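Local coordinates for hypoxanthine-guanine phosphoribosyltransferase (Leishmania tarentolae, PDB 1PZM), which probably converts guanine to GMP and hypoxanthine to IMP in purine salvage, transferring the phosphoribosyl group of 5-phosphoribosylpyrophosphate onto the purine with magnesium as cofactor, at residues Val128-Met138 / Gly160-Asp168; Ala177-Phe186 / Glu192-Lys200. All blocks are in the same frame, centred on the assembly; numbering follows the deposited sequence. Where two conformers were deposited one is given.

How the contacts relate
Along the chain the two contacts come in series: contact 1 closes before contact 2 opens. Their centres lie about 20 Å apart and they do not touch, the nearest atoms being about 7 Å from each other; what joins them is GMP, held at opposite ends. Contact 1 belongs to the phosphoribosyltransferase core, where helix 132-142 and the loop between strands 148-156 and 169-173 pack beside the parallel sheet, and it takes the 5'-phosphate. Contact 2 pairs strands 179-180 and 196-199 in a separate antiparallel sheet with strand 23-28, and takes the guanine. Side chains of both contacts touch strand 148-156.

Contact 1. Residues Val128-Met138 / Gly160-Asp168; sequences VDSAITLQYLM and GRKVDVLVD. With 5GP (guanosine-5'-monophosphate), chain C.
G160 lies against D129 and S130, its carbonyl O receiving a CA-H...O contact from S130 CA at 3.3 Å. Lacking a side chain, G160 lets its backbone come close to D129, whose OD2 forms a salt bridge with R176. R161 folds back, its chain bent at chi2 (-52°), so that CD meets A131 CB at 3.5 Å and NH1 donates to D129 O at 3.2 Å from outside the carbonyl plane. V128 CG1 covers one face of the guanidinium, while NH2 forms a salt bridge with D156. K162 N donates to S130 O at 3.0 Å; V163 N adds a weak bond to the same oxygen. These bonds grip the outer side of a loop whose inner side holds the GMP phosphate: the N atoms of D129 and A131 donate to O1P, S130 N to O2P, and T133 N and OG1 to O3P. This is the phosphate-binding loop of the type I phosphoribosyltransferase fold, followed by a helix whose N-terminus faces the anion and probably helps to stabilise it. V163 packs CG2 against A131 O and, crossing the Q135 side chain at about a right angle, reaches its NE2 at 3.7 Å. V165, a compact branched residue, divides its methyls: CG1 touches Q135 CB at 3.7 Å, and CG2 fits between A131 CB and L134 CD2. M138 SD rests near L166 O, and V167 CG2 ends the row on L134 CD2. Helix 132-142 thus rests on the 160-168 loop, while L134 and M138 reach L123 of strand 120-125, and V128 and V167 touch V153 of strand 148-156.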
# COMPACT_ATOMS: atom_id res chain seq x y z
N VAL A 128 0.94 -13.23 -11.14
CA VAL A 128 0.65 -14.64 -10.98
C VAL A 128 1.45 -15.44 -11.99
O VAL A 128 1.37 -15.19 -13.21
CB VAL A 128 -0.85 -14.97 -11.06
CG1 VAL A 128 -1.10 -16.47 -10.92
CG2 VAL A 128 -1.63 -14.23 -9.94
N ASP A 129 2.20 -16.43 -11.51
CA ASP A 129 3.06 -17.19 -12.38
C ASP A 129 2.57 -18.66 -12.40
O ASP A 129 1.73 -19.01 -13.24
CB ASP A 129 4.52 -16.96 -11.93
CG ASP A 129 5.54 -17.69 -12.78
OD1 ASP A 129 5.23 -18.06 -13.94
OD2 ASP A 129 6.69 -17.90 -12.36
N SER A 130 2.99 -19.51 -11.45
CA SER A 130 2.48 -20.89 -11.45
C SER A 130 1.03 -20.93 -10.96
O SER A 130 0.33 -21.90 -11.22
CB SER A 130 3.31 -21.79 -10.50
OG SER A 130 3.11 -21.35 -9.13
N ALA A 131 0.63 -19.90 -10.22
CA ALA A 131 -0.70 -19.83 -9.59
C ALA A 131 -0.85 -20.73 -8.33
O ALA A 131 -1.94 -20.81 -7.75
CB ALA A 131 -1.85 -20.14 -10.64
N ILE A 132 0.22 -21.39 -7.89
CA ILE A 132 0.09 -22.18 -6.68
C ILE A 132 -0.30 -21.27 -5.50
O ILE A 132 -1.21 -21.59 -4.73
CB ILE A 132 1.39 -23.01 -6.45
CG1 ILE A 132 1.47 -24.09 -7.54
CG2 ILE A 132 1.47 -23.67 -5.01
CD1 ILE A 132 2.79 -24.73 -7.69
N THR A 133 0.32 -20.11 -5.41
CA THR A 133 0.03 -19.18 -4.33
C THR A 133 -1.43 -18.71 -4.33
O THR A 133 -2.13 -18.77 -3.31
CB THR A 133 0.95 -17.94 -4.52
OG1 THR A 133 2.32 -18.37 -4.46
CG2 THR A 133 0.77 -16.93 -3.38
N LEU A 134 -1.88 -18.24 -5.48
CA LEU A 134 -3.24 -17.77 -5.63
C LEU A 134 -4.22 -18.89 -5.34
O LEU A 134 -5.22 -18.64 -4.67
CB LEU A 134 -3.46 -17.26 -7.05
CG LEU A 134 -4.85 -16.65 -7.33
CD1 LEU A 134 -5.24 -15.46 -6.31
CD2 LEU A 134 -4.86 -16.14 -8.73
N GLN A 135 -3.94 -20.11 -5.82
CA GLN A 135 -4.86 -21.22 -5.63
C GLN A 135 -5.09 -21.43 -4.13
O GLN A 135 -6.23 -21.65 -3.68
CB GLN A 135 -4.35 -22.51 -6.29
CG GLN A 135 -5.23 -23.78 -6.03
CD GLN A 135 -4.66 -25.05 -6.63
OE1 GLN A 135 -5.32 -25.72 -7.45
NE2 GLN A 135 -3.44 -25.39 -6.24
N TYR A 136 -4.01 -21.40 -3.36
CA TYR A 136 -4.10 -21.60 -1.91
C TYR A 136 -5.00 -20.50 -1.32
O TYR A 136 -5.92 -20.77 -0.54
CB TYR A 136 -2.72 -21.54 -1.27
CG TYR A 136 -2.73 -21.57 0.26
CD1 TYR A 136 -2.89 -22.77 0.95
CD2 TYR A 136 -2.58 -20.40 1.01
CE1 TYR A 136 -2.91 -22.80 2.32
CE2 TYR A 136 -2.60 -20.43 2.40
CZ TYR A 136 -2.76 -21.63 3.04
OH TYR A 136 -2.77 -21.67 4.41
N LEU A 137 -4.73 -19.27 -1.73
CA LEU A 137 -5.41 -18.14 -1.11
C LEU A 137 -6.89 -18.21 -1.42
O LEU A 137 -7.73 -17.90 -0.57
CB LEU A 137 -4.83 -16.80 -1.59
CG LEU A 137 -3.42 -16.44 -1.11
CD1 LEU A 137 -2.92 -15.15 -1.81
CD2 LEU A 137 -3.34 -16.28 0.39
N MET A 138 -7.20 -18.60 -2.66
CA MET A 138 -8.58 -18.72 -3.11
C MET A 138 -9.32 -19.74 -2.27
O MET A 138 -10.34 -19.39 -1.66
CB MET A 138 -8.64 -19.08 -4.59
CG MET A 138 -8.29 -17.88 -5.53
SD MET A 138 -8.42 -18.34 -7.30
CE MET A 138 -10.18 -18.87 -7.46
N GLY A 160 3.26 -19.72 -17.43
CA GLY A 160 3.87 -20.30 -16.25
C GLY A 160 3.04 -21.29 -15.42
O GLY A 160 3.56 -21.83 -14.43
N ARG A 161 1.78 -21.54 -15.81
CA ARG A 161 0.82 -22.23 -14.93
C ARG A 161 1.28 -23.62 -14.52
O ARG A 161 1.69 -24.38 -15.39
CB ARG A 161 -0.57 -22.34 -15.60
CG ARG A 161 -1.45 -21.05 -15.59
CD ARG A 161 -1.59 -20.42 -14.13
NE ARG A 161 -2.53 -19.30 -14.17
CZ ARG A 161 -2.19 -18.04 -14.32
NH1 ARG A 161 -0.92 -17.69 -14.34
NH2 ARG A 161 -3.14 -17.13 -14.42
N LYS A 162 1.19 -23.96 -13.23
CA LYS A 162 1.35 -25.36 -12.78
C LYS A 162 0.05 -25.90 -12.21
O LYS A 162 -0.09 -27.08 -12.03
CB LYS A 162 2.43 -25.49 -11.71
CG LYS A 162 3.86 -25.38 -12.21
CD LYS A 162 4.85 -25.62 -11.06
CE LYS A 162 6.16 -24.89 -11.32
NZ LYS A 162 6.91 -24.58 -10.08
N VAL A 163 -0.90 -25.01 -11.94
CA VAL A 163 -2.26 -25.44 -11.59
C VAL A 163 -3.29 -24.57 -12.35
O VAL A 163 -2.91 -23.57 -12.96
CB VAL A 163 -2.52 -25.42 -10.07
CG1 VAL A 163 -1.67 -26.48 -9.37
CG2 VAL A 163 -2.28 -23.96 -9.47
N ASP A 164 -4.56 -24.93 -12.24
CA ASP A 164 -5.62 -24.32 -13.02
C ASP A 164 -6.51 -23.43 -12.16
O ASP A 164 -7.22 -23.93 -11.27
CB ASP A 164 -6.45 -25.43 -13.67
CG ASP A 164 -6.05 -25.66 -15.09
OD1 ASP A 164 -5.83 -24.64 -15.79
OD2 ASP A 164 -5.93 -26.81 -15.58
N VAL A 165 -6.40 -22.11 -12.35
CA VAL A 165 -7.22 -21.17 -11.57
C VAL A 165 -7.96 -20.14 -12.41
O VAL A 165 -7.47 -19.66 -13.47
CB VAL A 165 -6.44 -20.36 -10.42
CG1 VAL A 165 -5.70 -21.28 -9.47
CG2 VAL A 165 -5.53 -19.26 -11.00
N LEU A 166 -9.13 -19.76 -11.88
CA LEU A 166 -9.90 -18.61 -12.41
C LEU A 166 -9.28 -17.27 -12.04
O LEU A 166 -9.35 -16.85 -10.83
CB LEU A 166 -11.37 -18.69 -11.95
CG LEU A 166 -12.30 -17.58 -12.52
CD1 LEU A 166 -12.56 -17.79 -14.03
CD2 LEU A 166 -13.66 -17.44 -11.71
N VAL A 167 -8.66 -16.59 -13.03
CA VAL A 167 -8.30 -15.12 -12.86
C VAL A 167 -9.34 -14.24 -13.54
O VAL A 167 -9.43 -14.19 -14.77
CB VAL A 167 -6.91 -14.69 -13.40
CG1 VAL A 167 -6.75 -13.16 -13.34
CG2 VAL A 167 -5.79 -15.27 -12.56
N ASP A 168 -10.22 -13.66 -12.74
CA ASP A 168 -11.37 -12.94 -13.33
C ASP A 168 -10.91 -11.68 -14.04
O ASP A 168 -11.43 -11.36 -15.11
CB ASP A 168 -12.38 -12.57 -12.27
CG ASP A 168 -12.75 -13.75 -11.42
OD1 ASP A 168 -13.56 -14.57 -11.92
OD2 ASP A 168 -12.25 -13.98 -10.32
P 5GP C . 3.29 -18.30 -8.14
O1P 5GP C . 2.21 -17.85 -9.07
O2P 5GP C . 4.19 -19.31 -8.75
O3P 5GP C . 2.58 -18.96 -7.02
O5' 5GP C . 4.10 -17.01 -7.63
C5' 5GP C . 5.11 -17.08 -6.62
C4' 5GP C . 5.47 -15.67 -6.03
O4' 5GP C . 6.39 -14.93 -6.84
C3' 5GP C . 4.28 -14.74 -5.82
O3' 5GP C . 4.41 -13.99 -4.61
C2' 5GP C . 4.39 -13.82 -7.03
O2' 5GP C . 3.71 -12.62 -6.80
C1' 5GP C . 5.90 -13.67 -7.26
N9 5GP C . 6.26 -13.50 -8.70
C8 5GP C . 6.15 -14.39 -9.79
N7 5GP C . 6.73 -13.81 -10.93
C5 5GP C . 7.41 -12.72 -10.44
C6 5GP C . 8.17 -11.73 -11.09
O6 5GP C . 8.31 -11.75 -12.35
N1 5GP C . 8.75 -10.71 -10.34
C2 5GP C . 8.59 -10.69 -8.95
N2 5GP C . 9.15 -9.75 -8.20
N3 5GP C . 7.83 -11.64 -8.33
C4 5GP C . 7.26 -12.64 -9.08

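Contact 2. Residues Ala177-Phe186 / Glu192-Lys200. Unlike the reference sequence in segment 177-186: G183 (reference Val), M184 (reference Trp), D185 (reference Thr). Unlike the reference sequence in segment 192-200: E192 (reference Gly), L193 (reference Val), R194 (reference Pro). With 5GP (guanosine-5'-monophosphate), chain C.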
# COMPACT_ATOMS: atom_id res chain seq x y z
N ALA A 177 9.03 -13.80 -17.60
CA ALA A 177 10.17 -12.96 -17.44
C ALA A 177 10.15 -12.53 -15.98
O ALA A 177 9.09 -12.44 -15.35
CB ALA A 177 10.06 -11.75 -18.37
N PHE A 178 11.29 -12.26 -15.41
CA PHE A 178 11.21 -11.83 -14.03
C PHE A 178 11.07 -10.30 -13.99
O PHE A 178 11.93 -9.58 -14.48
CB PHE A 178 12.40 -12.32 -13.26
CG PHE A 178 12.27 -12.08 -11.79
CD1 PHE A 178 12.63 -10.86 -11.23
CD2 PHE A 178 11.76 -13.06 -10.97
CE1 PHE A 178 12.53 -10.65 -9.86
CE2 PHE A 178 11.65 -12.86 -9.61
CZ PHE A 178 12.03 -11.64 -9.06
N VAL A 179 9.97 -9.80 -13.43
CA VAL A 179 9.84 -8.36 -13.37
C VAL A 179 10.04 -7.75 -11.98
O VAL A 179 9.88 -8.47 -10.98
CB VAL A 179 8.54 -7.86 -13.99
CG1 VAL A 179 8.32 -8.48 -15.48
CG2 VAL A 179 7.37 -8.08 -13.04
N ILE A 180 10.38 -6.44 -11.96
CA ILE A 180 10.57 -5.67 -10.73
C ILE A 180 9.83 -4.33 -10.95
O ILE A 180 9.43 -4.03 -12.09
CB ILE A 180 12.10 -5.41 -10.48
CG1 ILE A 180 12.66 -4.58 -11.67
CG2 ILE A 180 12.87 -6.78 -10.28
CD1 ILE A 180 14.03 -3.98 -11.46
N GLY A 181 9.65 -3.56 -9.87
CA GLY A 181 9.03 -2.25 -9.98
C GLY A 181 7.56 -2.24 -9.63
O GLY A 181 6.98 -3.30 -9.59
N TYR A 182 6.96 -1.08 -9.33
CA TYR A 182 5.49 -1.05 -9.10
C TYR A 182 5.04 -2.07 -7.98
O TYR A 182 3.99 -2.77 -8.07
CB TYR A 182 4.74 -1.16 -10.44
CG TYR A 182 3.32 -0.63 -10.35
CD1 TYR A 182 3.07 0.75 -10.45
CD2 TYR A 182 2.25 -1.50 -10.13
CE1 TYR A 182 1.79 1.24 -10.29
CE2 TYR A 182 0.95 -1.02 -9.99
CZ TYR A 182 0.73 0.36 -10.09
OH TYR A 182 -0.56 0.87 -9.99
N GLY A 183 5.85 -2.09 -6.90
CA GLY A 183 5.60 -2.98 -5.78
C GLY A 183 6.32 -4.30 -5.84
O GLY A 183 6.39 -4.98 -4.81
N MET A 184 6.89 -4.70 -6.99
CA MET A 184 7.47 -6.06 -7.09
C MET A 184 8.98 -5.95 -6.93
O MET A 184 9.59 -4.99 -7.43
CB MET A 184 7.15 -6.67 -8.48
CG MET A 184 5.62 -6.94 -8.60
SD MET A 184 4.90 -7.19 -10.26
CE MET A 184 4.79 -5.38 -10.74
N ASP A 185 9.60 -6.92 -6.28
CA ASP A 185 10.97 -6.74 -5.81
C ASP A 185 11.94 -7.70 -6.47
O ASP A 185 11.52 -8.71 -7.09
CB ASP A 185 11.04 -7.01 -4.32
CG ASP A 185 10.88 -8.51 -3.99
OD1 ASP A 185 9.91 -9.12 -4.47
OD2 ASP A 185 11.68 -9.12 -3.27
N PHE A 186 13.23 -7.40 -6.34
CA PHE A 186 14.24 -8.45 -6.47
C PHE A 186 15.00 -8.42 -5.15
O PHE A 186 15.59 -7.39 -4.80
CB PHE A 186 15.20 -8.29 -7.64
CG PHE A 186 16.33 -9.32 -7.62
CD1 PHE A 186 16.08 -10.64 -7.92
CD2 PHE A 186 17.63 -8.96 -7.25
CE1 PHE A 186 17.11 -11.58 -7.89
CE2 PHE A 186 18.66 -9.86 -7.24
CZ PHE A 186 18.42 -11.17 -7.53
N GLU A 192 9.91 0.24 -5.17
CA GLU A 192 9.57 1.68 -5.33
C GLU A 192 9.59 2.25 -6.76
O GLU A 192 9.11 3.41 -7.04
CB GLU A 192 10.47 2.51 -4.37
CG GLU A 192 11.90 2.71 -4.81
CD GLU A 192 12.87 1.56 -4.51
OE1 GLU A 192 12.41 0.41 -4.39
OE2 GLU A 192 14.11 1.81 -4.44
N LEU A 193 10.14 1.49 -7.69
CA LEU A 193 10.21 2.07 -9.05
C LEU A 193 8.81 2.26 -9.62
O LEU A 193 7.90 1.44 -9.38
CB LEU A 193 10.99 1.17 -10.03
CG LEU A 193 12.35 0.57 -9.57
CD1 LEU A 193 12.98 -0.27 -10.74
CD2 LEU A 193 13.29 1.57 -9.02
N ARG A 194 8.66 3.32 -10.39
CA ARG A 194 7.34 3.69 -10.95
C ARG A 194 6.94 2.83 -12.12
O ARG A 194 5.74 2.60 -12.35
CB ARG A 194 7.36 5.15 -11.43
CG ARG A 194 7.47 6.18 -10.31
CD ARG A 194 7.37 7.66 -10.86
NE ARG A 194 7.32 8.63 -9.79
CZ ARG A 194 6.22 9.00 -9.14
NH1 ARG A 194 5.03 8.45 -9.44
NH2 ARG A 194 6.30 9.95 -8.17
N ASP A 195 7.92 2.32 -12.86
CA ASP A 195 7.63 1.54 -14.06
C ASP A 195 7.88 0.04 -13.76
O ASP A 195 8.59 -0.33 -12.81
CB ASP A 195 8.45 1.97 -15.26
CG ASP A 195 8.33 3.46 -15.57
OD1 ASP A 195 7.22 4.03 -15.69
OD2 ASP A 195 9.35 4.15 -15.72
N ILE A 196 7.27 -0.80 -14.57
CA ILE A 196 7.54 -2.19 -14.41
C ILE A 196 8.65 -2.56 -15.39
O ILE A 196 8.53 -2.31 -16.62
CB ILE A 196 6.28 -3.01 -14.69
CG1 ILE A 196 5.23 -2.74 -13.60
CG2 ILE A 196 6.66 -4.55 -14.80
CD1 ILE A 196 3.83 -3.24 -14.00
N CYS A 197 9.72 -3.15 -14.86
CA CYS A 197 10.90 -3.45 -15.67
C CYS A 197 11.26 -4.93 -15.67
O CYS A 197 10.92 -5.65 -14.74
CB CYS A 197 12.09 -2.63 -15.21
SG CYS A 197 11.82 -0.83 -15.17
N VAL A 198 11.94 -5.38 -16.72
CA VAL A 198 12.49 -6.73 -16.73
C VAL A 198 13.91 -6.65 -16.20
O VAL A 198 14.71 -5.87 -16.71
CB VAL A 198 12.48 -7.33 -18.14
CG1 VAL A 198 13.03 -8.79 -18.12
CG2 VAL A 198 11.10 -7.32 -18.65
N LEU A 199 14.20 -7.42 -15.15
CA LEU A 199 15.46 -7.32 -14.39
C LEU A 199 16.67 -7.73 -15.26
O LEU A 199 16.65 -8.80 -15.92
CB LEU A 199 15.38 -8.18 -13.11
CG LEU A 199 16.62 -8.21 -12.21
CD1 LEU A 199 16.86 -6.87 -11.46
CD2 LEU A 199 16.55 -9.36 -11.23
N LYS A 200 17.73 -6.90 -15.27
CA LYS A 200 18.98 -7.22 -16.00
C LYS A 200 19.54 -8.62 -15.61
O LYS A 200 19.81 -8.86 -14.41
CB LYS A 200 20.07 -6.15 -15.77
CG LYS A 200 20.23 -5.10 -16.86
CD LYS A 200 21.29 -4.07 -16.44
CE LYS A 200 21.19 -2.73 -17.18
NZ LYS A 200 22.23 -1.74 -16.66
P 5GP C . 3.29 -18.30 -8.14
O1P 5GP C . 2.21 -17.85 -9.07
O2P 5GP C . 4.19 -19.31 -8.75
O3P 5GP C . 2.58 -18.96 -7.02
O5' 5GP C . 4.10 -17.01 -7.63
C5' 5GP C . 5.11 -17.08 -6.62
C4' 5GP C . 5.47 -15.67 -6.03
O4' 5GP C . 6.39 -14.93 -6.84
C3' 5GP C . 4.28 -14.74 -5.82
O3' 5GP C . 4.41 -13.99 -4.61
C2' 5GP C . 4.39 -13.82 -7.03
O2' 5GP C . 3.71 -12.62 -6.80
C1' 5GP C . 5.90 -13.67 -7.26
N9 5GP C . 6.26 -13.50 -8.70
C8 5GP C . 6.15 -14.39 -9.79
N7 5GP C . 6.73 -13.81 -10.93
C5 5GP C . 7.41 -12.72 -10.44
C6 5GP C . 8.17 -11.73 -11.09
O6 5GP C . 8.31 -11.75 -12.35
N1 5GP C . 8.75 -10.71 -10.34
C2 5GP C . 8.59 -10.69 -8.95
N2 5GP C . 9.15 -9.75 -8.20
N3 5GP C . 7.83 -11.64 -8.33
C4 5GP C . 7.26 -12.64 -9.08
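L199 and I180 bury the most surface and meet at about a right angle. L199 CB touches I180 CG2 at 4.0 Å and its CD1 reaches I180 CD1, while CD2 turns to the aromatic side: it sits over one face of the F186 ring, 3.9 Å from the centroid, in a CH-pi contact. A forked leucine can serve both neighbours at once. The same CD2 approaches F178 CD1, and one face of the F178 ring lies against the guanine of GMP, with N1 over its centre. I180 holds CG1 between its backbone N and carbonyl carbon (chi1 62°), which carries CD1 on to L193 CD1 at 3.9 Å. Its backbone forms the antiparallel hydrogen-bonded pair with C197, I180 N to C197 O and C197 N to I180 O, both 2.9 Å; L199 N adds a bond to F178 O. Within this antiparallel sheet 196-199 is the central strand, flanked by 179-180 and 23-28, and V179 at the edge turns its backbone to the base: N donates to O6 and O accepts from N1. I196 presses CG1 against Y182 CB at 3.6 Å and M184 CE, both in the type I' turn G181-M184, where glycine suits the positive phi of G181 and G183. Y182 N is anchored by L193 O at 2.7 Å, and its OH bonds D74. R194, next to L193, forms a salt bridge with D81 of the second subunit.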